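Local coordinates for protein protease Do-like 1, chloroplastic (Arabidopsis thaliana, PDB 3QO6) that acts as a thylakoid serine protease of the HtrA type, required at high temperature, that may degrade damaged proteins, at residues L36-D41 / V47-Q52; L79-A84 / F89-V94; A84-F89 / G139-L144; Q98-A103 / G218-Q223. All coordinates share one frame; numbering follows the deposited sequence.

Contact 1: L36-D41 / V47-Q52; sequences LAVRQD and VLEVPQ
Leu36 packs against Glu49 and Pro51 across the hairpin of strands 30-40 and 47-61. Its CD2 lies 3.8 Å from Glu49 CB, and the two side chains meet nearly at right angles. Leu36 CG stands 4.3 Å from Pro51 CD. Glu49 bends at chi2 (-87°), which brings its carboxylate back beside Leu36 and Val38. There Glu49 OE1 is hydrogen-bonded to Ser77.

Leu48 and Arg39 form an antiparallel hydrogen-bonded pair. Arg39 N donates to Leu48 O at 3.1 Å, and Leu48 N returns a bond to Arg39 O at 3.0 Å. Leu48 CD1 presses on the opposite backbone, 3.1 Å from Arg39 O and 3.2 Å from Asp41 N, and also touches Asp41 CB. Arg39 CG lies 4.1 Å from Val50 CG1, the two side chains crossing at about a right angle. The arginine folds at chi2 (-70°), and NH1 donates to Val38 O at 2.8 Å. Ala37 and Val50 form a second hydrogen-bonded pair, with a bond in each direction.

Asp41 forms a salt bridge with Arg274 of the second subunit. Four backbone bonds thus tie the strands, and the mostly exposed side chains probably add apolar cover over them.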
loop_
_atom_site.group_PDB
_atom_site.type_symbol
_atom_site.label_atom_id
_atom_site.label_comp_id
_atom_site.label_asym_id
_atom_site.label_seq_id
_atom_site.Cartn_x
_atom_site.Cartn_y
_atom_site.Cartn_z
ATOM N N LEU B 36 24.512 -3.836 19.274
ATOM C CA LEU B 36 25.096 -4.557 18.121
ATOM C C LEU B 36 24.512 -5.950 17.897
ATOM O O LEU B 36 24.467 -6.763 18.820
ATOM C CB LEU B 36 26.611 -4.705 18.273
ATOM C CG LEU B 36 27.481 -3.454 18.235
ATOM C CD1 LEU B 36 26.921 -2.401 19.186
ATOM C CD2 LEU B 36 28.922 -3.848 18.614
ATOM N N ALA B 37 24.064 -6.233 16.676
ATOM C CA ALA B 37 23.507 -7.554 16.376
ATOM C C ALA B 37 24.458 -8.337 15.474
ATOM O O ALA B 37 25.315 -7.772 14.777
ATOM C CB ALA B 37 22.131 -7.437 15.723
ATOM N N VAL B 38 24.297 -9.651 15.497
ATOM C CA VAL B 38 25.150 -10.521 14.718
ATOM C C VAL B 38 24.702 -10.637 13.271
ATOM O O VAL B 38 23.542 -10.925 12.987
ATOM C CB VAL B 38 25.204 -11.933 15.343
ATOM C CG1 VAL B 38 26.044 -12.842 14.485
ATOM C CG2 VAL B 38 25.779 -11.862 16.755
ATOM N N ARG B 39 25.638 -10.405 12.359
ATOM C CA ARG B 39 25.361 -10.509 10.934
ATOM C C ARG B 39 26.489 -11.314 10.276
ATOM O O ARG B 39 27.614 -11.344 10.770
ATOM C CB ARG B 39 25.244 -9.110 10.320
ATOM C CG ARG B 39 24.038 -8.299 10.826
ATOM C CD ARG B 39 22.698 -8.856 10.312
ATOM N NE ARG B 39 21.539 -8.071 10.754
ATOM C CZ ARG B 39 20.947 -8.185 11.946
ATOM N NH1 ARG B 39 21.397 -9.056 12.836
ATOM N NH2 ARG B 39 19.892 -7.431 12.253
ATOM N N GLN B 40 26.184 -11.974 9.166
ATOM C CA GLN B 40 27.177 -12.783 8.476
ATOM C C GLN B 40 27.969 -12.083 7.396
ATOM O O GLN B 40 27.504 -11.127 6.781
ATOM C CB GLN B 40 26.525 -14.005 7.844
ATOM C CG GLN B 40 26.544 -15.241 8.697
ATOM C CD GLN B 40 26.856 -16.474 7.875
ATOM O OE1 GLN B 40 26.315 -16.657 6.780
ATOM N NE2 GLN B 40 27.731 -17.330 8.398
ATOM N N ASP B 41 29.180 -12.580 7.171
ATOM C CA ASP B 41 30.047 -12.056 6.125
ATOM C C ASP B 41 29.586 -12.836 4.891
ATOM O O ASP B 41 29.561 -14.072 4.897
ATOM C CB ASP B 41 31.513 -12.375 6.443
ATOM C CG ASP B 41 32.493 -11.671 5.510
ATOM O OD1 ASP B 41 32.351 -11.777 4.271
ATOM O OD2 ASP B 41 33.421 -11.016 6.024
ATOM N N VAL B 47 31.358 -14.111 11.465
ATOM C CA VAL B 47 30.453 -13.096 11.911
ATOM C C VAL B 47 31.062 -11.715 12.062
ATOM O O VAL B 47 32.285 -11.558 12.112
ATOM C CB VAL B 47 29.810 -13.583 13.231
ATOM C CG1 VAL B 47 29.379 -12.423 14.094
ATOM C CG2 VAL B 47 28.620 -14.477 12.903
ATOM N N LEU B 48 30.178 -10.717 12.089
ATOM C CA LEU B 48 30.535 -9.319 12.287
ATOM C C LEU B 48 29.471 -8.725 13.212
ATOM O O LEU B 48 28.290 -9.084 13.127
ATOM C CB LEU B 48 30.534 -8.553 10.965
ATOM C CG LEU B 48 31.093 -9.267 9.737
ATOM C CD1 LEU B 48 29.990 -10.141 9.147
ATOM C CD2 LEU B 48 31.571 -8.255 8.703
ATOM N N GLU B 49 29.889 -7.844 14.119
ATOM C CA GLU B 49 28.936 -7.191 15.017
ATOM C C GLU B 49 28.461 -5.931 14.279
ATOM O O GLU B 49 29.268 -5.175 13.722
ATOM C CB GLU B 49 29.601 -6.818 16.347
ATOM C CG GLU B 49 29.864 -7.990 17.301
ATOM C CD GLU B 49 28.676 -8.312 18.209
ATOM O OE1 GLU B 49 27.697 -8.945 17.742
ATOM O OE2 GLU B 49 28.729 -7.922 19.399
ATOM N N VAL B 50 27.155 -5.704 14.262
ATOM C CA VAL B 50 26.652 -4.548 13.541
ATOM C C VAL B 50 25.365 -3.961 14.119
ATOM O O VAL B 50 24.346 -4.657 14.234
ATOM C CB VAL B 50 26.496 -4.920 12.040
ATOM C CG1 VAL B 50 25.194 -4.382 11.463
ATOM C CG2 VAL B 50 27.702 -4.380 11.273
ATOM N N PRO B 51 25.406 -2.657 14.493
ATOM C CA PRO B 51 24.308 -1.870 15.077
ATOM C C PRO B 51 22.918 -2.087 14.469
ATOM O O PRO B 51 22.720 -1.919 13.268
ATOM C CB PRO B 51 24.793 -0.435 14.903
ATOM C CG PRO B 51 26.249 -0.566 15.116
ATOM C CD PRO B 51 26.612 -1.816 14.340
ATOM N N GLN B 52 21.961 -2.480 15.302
ATOM C CA GLN B 52 20.585 -2.672 14.844
ATOM C C GLN B 52 19.694 -1.683 15.606
ATOM O O GLN B 52 18.501 -1.568 15.321
ATOM C CB GLN B 52 20.098 -4.107 15.105
ATOM C CG GLN B 52 19.928 -4.452 16.583
ATOM C CD GLN B 52 19.269 -5.800 16.812
ATOM O OE1 GLN B 52 19.094 -6.223 17.955
ATOM N NE2 GLN B 52 18.898 -6.483 15.727
#

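Contact 2: L79-A84 / F89-V94; sequences LRVTLA and FDAKVV
The beta hairpin of strands 78-82 and 88-97 sets Arg80 beside Asp90 and Val81 beside Phe89. Arg80 bends at chi3 (52°), and its NH1 makes a salt bridge to Asp90 OD2 at 3.0 Å. The guanidinium and carboxylate planes are turned 55° apart. Phe89 O lies over one face of the guanidinium but is not bonded to it. Asp78 brings a second carboxylate close to that of Asp90, so the arginine probably offsets some of the repulsion.

Val81 and Phe89 are a hydrogen-bonded pair. Phe89 N donates to Val81 O at 2.8 Å, almost straight (173°). The return bond, Val81 N to Phe89 O at 2.9 Å, is clearly more bent. Ala91 N donates to Leu79 O at 3.1 Å.

The hairpin belongs to the N-terminal beta-barrel of the chymotrypsin-like protease fold. Strand 78-82 closes that barrel through backbone bonds to Thr34 and Tyr32 of strand 30-40.

Apolar groups gather on the face that carries Val81 and Phe89. Leu79 CD1 lies against Ala91, 3.1 Å from its O and 3.3 Å from its CB. Val81 CG1 meets the same methyl at 4.0 Å. Leu83 CD2 comes to Phe89 CE2 at 4.1 Å. Leu105 and Ile107 cover Leu79, Val81 and Ala91.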
loop_
_atom_site.group_PDB
_atom_site.type_symbol
_atom_site.label_atom_id
_atom_site.label_comp_id
_atom_site.label_asym_id
_atom_site.label_seq_id
_atom_site.Cartn_x
_atom_site.Cartn_y
_atom_site.Cartn_z
ATOM N N LEU B 79 26.450 -4.874 23.707
ATOM C CA LEU B 79 26.055 -3.486 23.789
ATOM C C LEU B 79 27.208 -2.701 24.313
ATOM O O LEU B 79 27.963 -3.177 25.155
ATOM C CB LEU B 79 24.802 -3.308 24.657
ATOM C CG LEU B 79 24.600 -4.154 25.904
ATOM C CD1 LEU B 79 25.296 -3.481 27.082
ATOM C CD2 LEU B 79 23.110 -4.329 26.185
ATOM N N ARG B 80 27.351 -1.496 23.771
ATOM C CA ARG B 80 28.436 -0.592 24.128
ATOM C C ARG B 80 27.891 0.792 24.446
ATOM O O ARG B 80 27.016 1.298 23.738
ATOM C CB ARG B 80 29.401 -0.473 22.944
ATOM C CG ARG B 80 29.625 -1.778 22.175
ATOM C CD ARG B 80 30.638 -1.631 21.017
ATOM N NE ARG B 80 31.924 -1.035 21.420
ATOM C CZ ARG B 80 32.580 -1.326 22.545
ATOM N NH1 ARG B 80 32.072 -2.207 23.404
ATOM N NH2 ARG B 80 33.751 -0.745 22.812
ATOM N N VAL B 81 28.400 1.404 25.503
ATOM C CA VAL B 81 27.966 2.749 25.839
ATOM C C VAL B 81 29.067 3.745 25.464
ATOM O O VAL B 81 30.230 3.515 25.762
ATOM C CB VAL B 81 27.648 2.922 27.362
ATOM C CG1 VAL B 81 26.583 1.949 27.803
ATOM C CG2 VAL B 81 28.885 2.734 28.172
ATOM N N THR B 82 28.714 4.835 24.785
ATOM C CA THR B 82 29.699 5.855 24.442
ATOM C C THR B 82 29.470 7.009 25.395
ATOM O O THR B 82 28.338 7.447 25.591
ATOM C CB THR B 82 29.533 6.417 23.032
ATOM O OG1 THR B 82 29.614 5.368 22.067
ATOM C CG2 THR B 82 30.638 7.415 22.757
ATOM N N LEU B 83 30.537 7.508 25.991
ATOM C CA LEU B 83 30.396 8.600 26.924
ATOM C C LEU B 83 30.567 9.930 26.206
ATOM O O LEU B 83 30.911 9.963 25.018
ATOM C CB LEU B 83 31.418 8.446 28.059
ATOM C CG LEU B 83 30.920 7.679 29.291
ATOM C CD1 LEU B 83 30.141 6.448 28.872
ATOM C CD2 LEU B 83 32.098 7.293 30.156
ATOM N N ALA B 84 30.310 11.013 26.939
ATOM C CA ALA B 84 30.406 12.370 26.432
ATOM C C ALA B 84 31.581 12.544 25.485
ATOM O O ALA B 84 31.379 12.800 24.306
ATOM C CB ALA B 84 30.519 13.346 27.601
ATOM N N PHE B 89 32.726 2.192 25.623
ATOM C CA PHE B 89 32.994 1.058 26.515
ATOM C C PHE B 89 32.042 -0.108 26.304
ATOM O O PHE B 89 30.946 0.042 25.741
ATOM C CB PHE B 89 32.893 1.466 27.982
ATOM C CG PHE B 89 33.775 2.607 28.360
ATOM C CD1 PHE B 89 34.543 2.548 29.516
ATOM C CD2 PHE B 89 33.811 3.765 27.600
ATOM C CE1 PHE B 89 35.333 3.629 29.908
ATOM C CE2 PHE B 89 34.588 4.844 27.980
ATOM C CZ PHE B 89 35.352 4.778 29.137
ATOM N N ASP B 90 32.474 -1.279 26.769
ATOM C CA ASP B 90 31.662 -2.488 26.667
ATOM C C ASP B 90 30.832 -2.497 27.942
ATOM O O ASP B 90 31.338 -2.125 29.018
ATOM C CB ASP B 90 32.552 -3.726 26.579
ATOM C CG ASP B 90 32.041 -4.727 25.565
ATOM O OD1 ASP B 90 30.971 -5.345 25.801
ATOM O OD2 ASP B 90 32.709 -4.886 24.516
ATOM N N ALA B 91 29.568 -2.902 27.828
ATOM C CA ALA B 91 28.691 -2.865 28.989
ATOM C C ALA B 91 28.062 -4.166 29.387
ATOM O O ALA B 91 27.562 -4.918 28.546
ATOM C CB ALA B 91 27.597 -1.824 28.774
ATOM N N LYS B 92 28.061 -4.412 30.692
ATOM C CA LYS B 92 27.467 -5.624 31.228
ATOM C C LYS B 92 26.064 -5.297 31.739
ATOM O O LYS B 92 25.845 -4.263 32.373
ATOM C CB LYS B 92 28.332 -6.166 32.371
ATOM C CG LYS B 92 27.800 -7.439 33.045
ATOM C CD LYS B 92 27.887 -7.350 34.583
ATOM C CE LYS B 92 27.097 -8.477 35.258
ATOM N NZ LYS B 92 26.748 -8.122 36.672
ATOM N N VAL B 93 25.119 -6.180 31.455
ATOM C CA VAL B 93 23.754 -5.982 31.898
ATOM C C VAL B 93 23.566 -6.321 33.376
ATOM O O VAL B 93 23.393 -7.478 33.735
ATOM C CB VAL B 93 22.799 -6.850 31.072
ATOM C CG1 VAL B 93 21.383 -6.668 31.542
ATOM C CG2 VAL B 93 22.913 -6.482 29.621
ATOM N N VAL B 94 23.598 -5.321 34.245
ATOM C CA VAL B 94 23.399 -5.574 35.674
ATOM C C VAL B 94 22.041 -6.224 35.982
ATOM O O VAL B 94 21.948 -7.091 36.846
ATOM C CB VAL B 94 23.479 -4.263 36.489
ATOM C CG1 VAL B 94 23.096 -4.519 37.938
ATOM C CG2 VAL B 94 24.874 -3.644 36.366
#

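Contact 3: A84-F89 / G139-L144; sequences ADQTTF and GLDHTL
Ala84 and His142 make the first of two loose touches between these segments. Ala84 CA lies 4.3 Å from His142 CE1 and approaches the imidazole obliquely. In the second, Gln86 NE2 faces Asp141 OD2 at 3.8 Å, too far for a hydrogen bond. The two side chains come from opposite directions, with amide and carboxylate planes 78° apart.

Several bonds place these groups. Gln86 bends at chi2 (-49°), and NE2 makes a weak bond back to Ala84 O at 2.9 Å. This ties the amide to its own turn, between strands 78-82 and 88-97. In the other segment, His142 ND1 is hydrogen-bonded to Thr27, which helps orient the imidazole, and His142 N is bonded to the side chain of Asn136.

Further out, Thr143 OG1 bonds back to Leu140 O at 2.9 Å, across the bend. The same hydroxyl is also hydrogen-bonded to Gln170 and Arg154 of the third subunit, and Leu144 adds backbone bonds to it, so residues 139-144 are part of that subunit interface.

His142 and Thr143 both face Gly135, which makes a G1 beta bulge at the start of strand 143-157. The contact sets a hairpin turn of the first barrel beside this bulge of the second, in the two-barrel architecture of chymotrypsin-like proteases.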
loop_
_atom_site.group_PDB
_atom_site.type_symbol
_atom_site.label_atom_id
_atom_site.label_comp_id
_atom_site.label_asym_id
_atom_site.label_seq_id
_atom_site.Cartn_x
_atom_site.Cartn_y
_atom_site.Cartn_z
ATOM N N ALA B 84 30.310 11.013 26.939
ATOM C CA ALA B 84 30.406 12.370 26.432
ATOM C C ALA B 84 31.581 12.544 25.485
ATOM O O ALA B 84 31.379 12.800 24.306
ATOM C CB ALA B 84 30.519 13.346 27.601
ATOM N N ASP B 85 32.801 12.391 26.008
ATOM C CA ASP B 85 34.050 12.541 25.237
ATOM C C ASP B 85 34.259 11.579 24.072
ATOM O O ASP B 85 35.290 11.624 23.427
ATOM C CB ASP B 85 35.248 12.392 26.153
ATOM C CG ASP B 85 35.257 11.054 26.874
ATOM O OD1 ASP B 85 34.907 10.037 26.241
ATOM O OD2 ASP B 85 35.619 11.019 28.071
ATOM N N GLN B 86 33.297 10.699 23.824
ATOM C CA GLN B 86 33.364 9.725 22.733
ATOM C C GLN B 86 34.104 8.410 23.009
ATOM O O GLN B 86 34.154 7.528 22.145
ATOM C CB GLN B 86 33.918 10.380 21.478
ATOM C CG GLN B 86 33.050 11.525 20.997
ATOM C CD GLN B 86 31.578 11.144 20.924
ATOM O OE1 GLN B 86 31.205 10.160 20.276
ATOM N NE2 GLN B 86 30.732 11.929 21.589
ATOM N N THR B 87 34.669 8.272 24.205
ATOM C CA THR B 87 35.341 7.037 24.569
ATOM C C THR B 87 34.240 5.981 24.705
ATOM O O THR B 87 33.352 6.125 25.532
ATOM C CB THR B 87 36.084 7.191 25.911
ATOM O OG1 THR B 87 35.154 7.549 26.939
ATOM C CG2 THR B 87 37.161 8.277 25.804
ATOM N N THR B 88 34.275 4.937 23.884
ATOM C CA THR B 88 33.254 3.893 23.947
ATOM C C THR B 88 33.660 2.696 24.814
ATOM O O THR B 88 34.799 2.245 24.760
ATOM C CB THR B 88 32.868 3.391 22.521
ATOM O OG1 THR B 88 31.950 2.295 22.643
ATOM C CG2 THR B 88 34.115 2.940 21.712
ATOM N N PHE B 89 32.726 2.192 25.623
ATOM C CA PHE B 89 32.994 1.058 26.515
ATOM C C PHE B 89 32.042 -0.108 26.304
ATOM O O PHE B 89 30.946 0.042 25.741
ATOM C CB PHE B 89 32.893 1.466 27.982
ATOM C CG PHE B 89 33.775 2.607 28.360
ATOM C CD1 PHE B 89 34.543 2.548 29.516
ATOM C CD2 PHE B 89 33.811 3.765 27.600
ATOM C CE1 PHE B 89 35.333 3.629 29.908
ATOM C CE2 PHE B 89 34.588 4.844 27.980
ATOM C CZ PHE B 89 35.352 4.778 29.137
ATOM N N GLY B 139 20.052 9.410 15.989
ATOM C CA GLY B 139 21.498 9.421 16.109
ATOM C C GLY B 139 22.159 10.761 16.360
ATOM O O GLY B 139 23.395 10.844 16.382
ATOM N N LEU B 140 21.365 11.815 16.545
ATOM C CA LEU B 140 21.921 13.139 16.810
ATOM C C LEU B 140 22.315 13.163 18.290
ATOM O O LEU B 140 21.496 13.303 19.180
ATOM C CB LEU B 140 20.878 14.202 16.459
ATOM C CG LEU B 140 20.524 14.177 14.959
ATOM C CD1 LEU B 140 19.190 14.865 14.707
ATOM C CD2 LEU B 140 21.639 14.856 14.163
ATOM N N ASP B 141 23.605 12.976 18.519
ATOM C CA ASP B 141 24.225 12.895 19.843
ATOM C C ASP B 141 23.905 13.991 20.868
ATOM O O ASP B 141 24.199 15.154 20.645
ATOM C CB ASP B 141 25.756 12.796 19.646
ATOM C CG ASP B 141 26.514 12.451 20.934
ATOM O OD1 ASP B 141 26.460 11.278 21.393
ATOM O OD2 ASP B 141 27.180 13.360 21.490
ATOM N N HIS B 142 23.306 13.612 22.000
ATOM C CA HIS B 142 23.033 14.578 23.074
ATOM C C HIS B 142 22.166 15.765 22.661
ATOM O O HIS B 142 22.475 16.925 22.955
ATOM C CB HIS B 142 24.369 15.104 23.666
ATOM C CG HIS B 142 25.116 14.097 24.500
ATOM N ND1 HIS B 142 25.602 14.388 25.759
ATOM C CD2 HIS B 142 25.433 12.798 24.269
ATOM C CE1 HIS B 142 26.180 13.315 26.268
ATOM N NE2 HIS B 142 26.090 12.337 25.385
ATOM N N THR B 143 21.077 15.466 21.975
ATOM C CA THR B 143 20.162 16.490 21.535
ATOM C C THR B 143 19.341 17.010 22.706
ATOM O O THR B 143 18.845 16.239 23.539
ATOM C CB THR B 143 19.197 15.934 20.511
ATOM O OG1 THR B 143 19.899 15.722 19.288
ATOM C CG2 THR B 143 18.022 16.887 20.301
ATOM N N LEU B 144 19.193 18.323 22.763
ATOM C CA LEU B 144 18.389 18.920 23.799
ATOM C C LEU B 144 17.045 19.384 23.209
ATOM O O LEU B 144 16.987 19.997 22.146
ATOM C CB LEU B 144 19.126 20.134 24.383
ATOM C CG LEU B 144 18.290 21.070 25.268
ATOM C CD1 LEU B 144 18.149 20.472 26.635
ATOM C CD2 LEU B 144 18.930 22.403 25.364
#

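Contact 4: Q98-A103 / G218-Q223; sequences QDKDVA and GGIVDQ
Ile220 holds CG1 anti to its carbonyl carbon (chi1 -67°) and runs on extended to CD1 (chi2 -177°). The same chi1 sets CG2 anti to the backbone N, so the two methyls leave helix 214-227 on different branches, both toward residues 98-103. CD1 goes to Lys100, and CG2 goes to Val102. Val102 answers with CG1, which lies opposite its backbone N (chi1 171°).

Val102 CG1 meets Ile220 CG2 at 3.6 Å, and the branched side chains approach at a slant. Ile220 CD1 rests on the aliphatic root of Lys100, 3.6 Å from Lys100 CB and also 3.6 Å from Lys100 CG. These two side chains cross near a right angle. The lysine then turns at chi2 and leads its amine away from the helix. NZ ends in a salt bridge with Asp305, which lies in the range assigned to the PDZ domain. A looser touch joins Val102 CG1 to Val221 CG2 at 4.5 Å.

Asp101 lies between Lys100 and Val102 in the sequence, but its CB points away from the helix. Asp101 OD2 is hydrogen-bonded to His71 ND1, consistent with its predicted place in a charge relay with His71 and Ser180. Asp101 and Val102 both face Asp97, forming a G1 beta bulge.

All four touching residues are buried, and the contact between them is purely apolar. The helix therefore probably backs the chain next to Asp101 by close packing, while the charged ends of Lys100 and Asp101 point off the apolar contact, to Asp305 and to His71.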
loop_
_atom_site.group_PDB
_atom_site.type_symbol
_atom_site.label_atom_id
_atom_site.label_comp_id
_atom_site.label_asym_id
_atom_site.label_seq_id
_atom_site.Cartn_x
_atom_site.Cartn_y
_atom_site.Cartn_z
ATOM N N GLN B 98 11.080 -5.451 33.364
ATOM C CA GLN B 98 10.288 -5.301 32.142
ATOM C C GLN B 98 8.997 -4.533 32.305
ATOM O O GLN B 98 8.529 -3.883 31.375
ATOM C CB GLN B 98 9.924 -6.656 31.557
ATOM C CG GLN B 98 11.046 -7.385 30.900
ATOM C CD GLN B 98 10.513 -8.488 30.015
ATOM O OE1 GLN B 98 9.541 -9.153 30.377
ATOM N NE2 GLN B 98 11.142 -8.694 28.852
ATOM N N ASP B 99 8.405 -4.618 33.480
ATOM C CA ASP B 99 7.156 -3.940 33.684
ATOM C C ASP B 99 7.263 -2.445 33.638
ATOM O O ASP B 99 6.414 -1.797 33.051
ATOM C CB ASP B 99 6.519 -4.392 34.990
ATOM C CG ASP B 99 5.922 -5.768 34.873
ATOM O OD1 ASP B 99 5.646 -6.208 33.727
ATOM O OD2 ASP B 99 5.718 -6.401 35.925
ATOM N N LYS B 100 8.300 -1.896 34.246
ATOM C CA LYS B 100 8.478 -0.459 34.249
ATOM C C LYS B 100 9.527 -0.040 33.227
ATOM O O LYS B 100 10.047 1.070 33.281
ATOM C CB LYS B 100 8.884 -0.000 35.647
ATOM C CG LYS B 100 7.996 -0.545 36.755
ATOM C CD LYS B 100 6.599 0.021 36.621
ATOM C CE LYS B 100 5.663 -0.459 37.715
ATOM N NZ LYS B 100 4.263 0.036 37.450
ATOM N N ASP B 101 9.830 -0.942 32.297
ATOM C CA ASP B 101 10.815 -0.709 31.231
ATOM C C ASP B 101 12.106 0.008 31.638
ATOM O O ASP B 101 12.628 0.847 30.903
ATOM C CB ASP B 101 10.156 0.034 30.066
ATOM C CG ASP B 101 10.944 -0.068 28.780
ATOM O OD1 ASP B 101 11.641 -1.077 28.546
ATOM O OD2 ASP B 101 10.852 0.863 27.973
ATOM N N VAL B 102 12.625 -0.362 32.805
ATOM C CA VAL B 102 13.865 0.185 33.361
ATOM C C VAL B 102 14.989 -0.861 33.317
ATOM O O VAL B 102 14.766 -2.031 33.625
ATOM C CB VAL B 102 13.669 0.552 34.810
ATOM C CG1 VAL B 102 15.002 0.910 35.436
ATOM C CG2 VAL B 102 12.704 1.692 34.899
ATOM N N ALA B 103 16.196 -0.449 32.960
ATOM C CA ALA B 103 17.300 -1.391 32.907
ATOM C C ALA B 103 18.580 -0.781 33.439
ATOM O O ALA B 103 18.800 0.424 33.307
ATOM C CB ALA B 103 17.508 -1.859 31.498
ATOM N N GLY B 218 14.291 5.228 40.863
ATOM C CA GLY B 218 15.274 5.066 41.917
ATOM C C GLY B 218 15.150 3.777 42.710
ATOM O O GLY B 218 16.163 3.151 43.029
ATOM N N GLY B 219 13.921 3.376 43.035
ATOM C CA GLY B 219 13.727 2.151 43.786
ATOM C C GLY B 219 14.233 0.956 43.001
ATOM O O GLY B 219 15.007 0.141 43.513
ATOM N N ILE B 220 13.782 0.866 41.750
ATOM C CA ILE B 220 14.143 -0.200 40.827
ATOM C C ILE B 220 15.652 -0.273 40.584
ATOM O O ILE B 220 16.219 -1.361 40.533
ATOM C CB ILE B 220 13.425 0.012 39.494
ATOM C CG1 ILE B 220 11.933 -0.186 39.709
ATOM C CG2 ILE B 220 14.008 -0.906 38.398
ATOM C CD1 ILE B 220 11.146 -0.073 38.437
ATOM N N VAL B 221 16.311 0.866 40.415
ATOM C CA VAL B 221 17.745 0.817 40.221
ATOM C C VAL B 221 18.431 0.253 41.491
ATOM O O VAL B 221 19.400 -0.504 41.370
ATOM C CB VAL B 221 18.315 2.214 39.850
ATOM C CG1 VAL B 221 19.844 2.196 39.842
ATOM C CG2 VAL B 221 17.817 2.609 38.465
ATOM N N ASP B 222 17.938 0.594 42.690
ATOM C CA ASP B 222 18.540 0.063 43.915
ATOM C C ASP B 222 18.438 -1.450 43.888
ATOM O O ASP B 222 19.455 -2.157 43.918
ATOM C CB ASP B 222 17.833 0.559 45.179
ATOM C CG ASP B 222 18.000 2.035 45.392
ATOM O OD1 ASP B 222 19.147 2.518 45.304
ATOM O OD2 ASP B 222 16.987 2.721 45.654
ATOM N N GLN B 223 17.208 -1.942 43.819
ATOM C CA GLN B 223 16.979 -3.371 43.801
ATOM C C GLN B 223 17.745 -4.081 42.714
ATOM O O GLN B 223 18.178 -5.215 42.887
ATOM C CB GLN B 223 15.511 -3.664 43.624
ATOM C CG GLN B 223 14.664 -3.142 44.728
ATOM C CD GLN B 223 13.233 -3.494 44.484
ATOM O OE1 GLN B 223 12.878 -4.682 44.431
ATOM N NE2 GLN B 223 12.388 -2.474 44.302
#

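Contacts 1, 2 and 4 all reach the N-terminal barrel, and contact 3 joins that barrel to the second one. Contacts 1 and 2 have centres about 17 Å apart and touch where Leu36 CD2 meets Arg80 CD at 3.7 Å. Contacts 2 and 3 share Ala84 and Phe89, with centres about 12 Å apart. Contact 4 alone holds a predicted triad residue, Asp101. The side chain of its Val102 lies about 9 Å from that of His71 and about 11 Å from that of Ser180. The side chains of Gln52 in contact 1 and Leu79 in contact 2 each lie about 11 Å from that of His71. Contact 3 is remote from the triad.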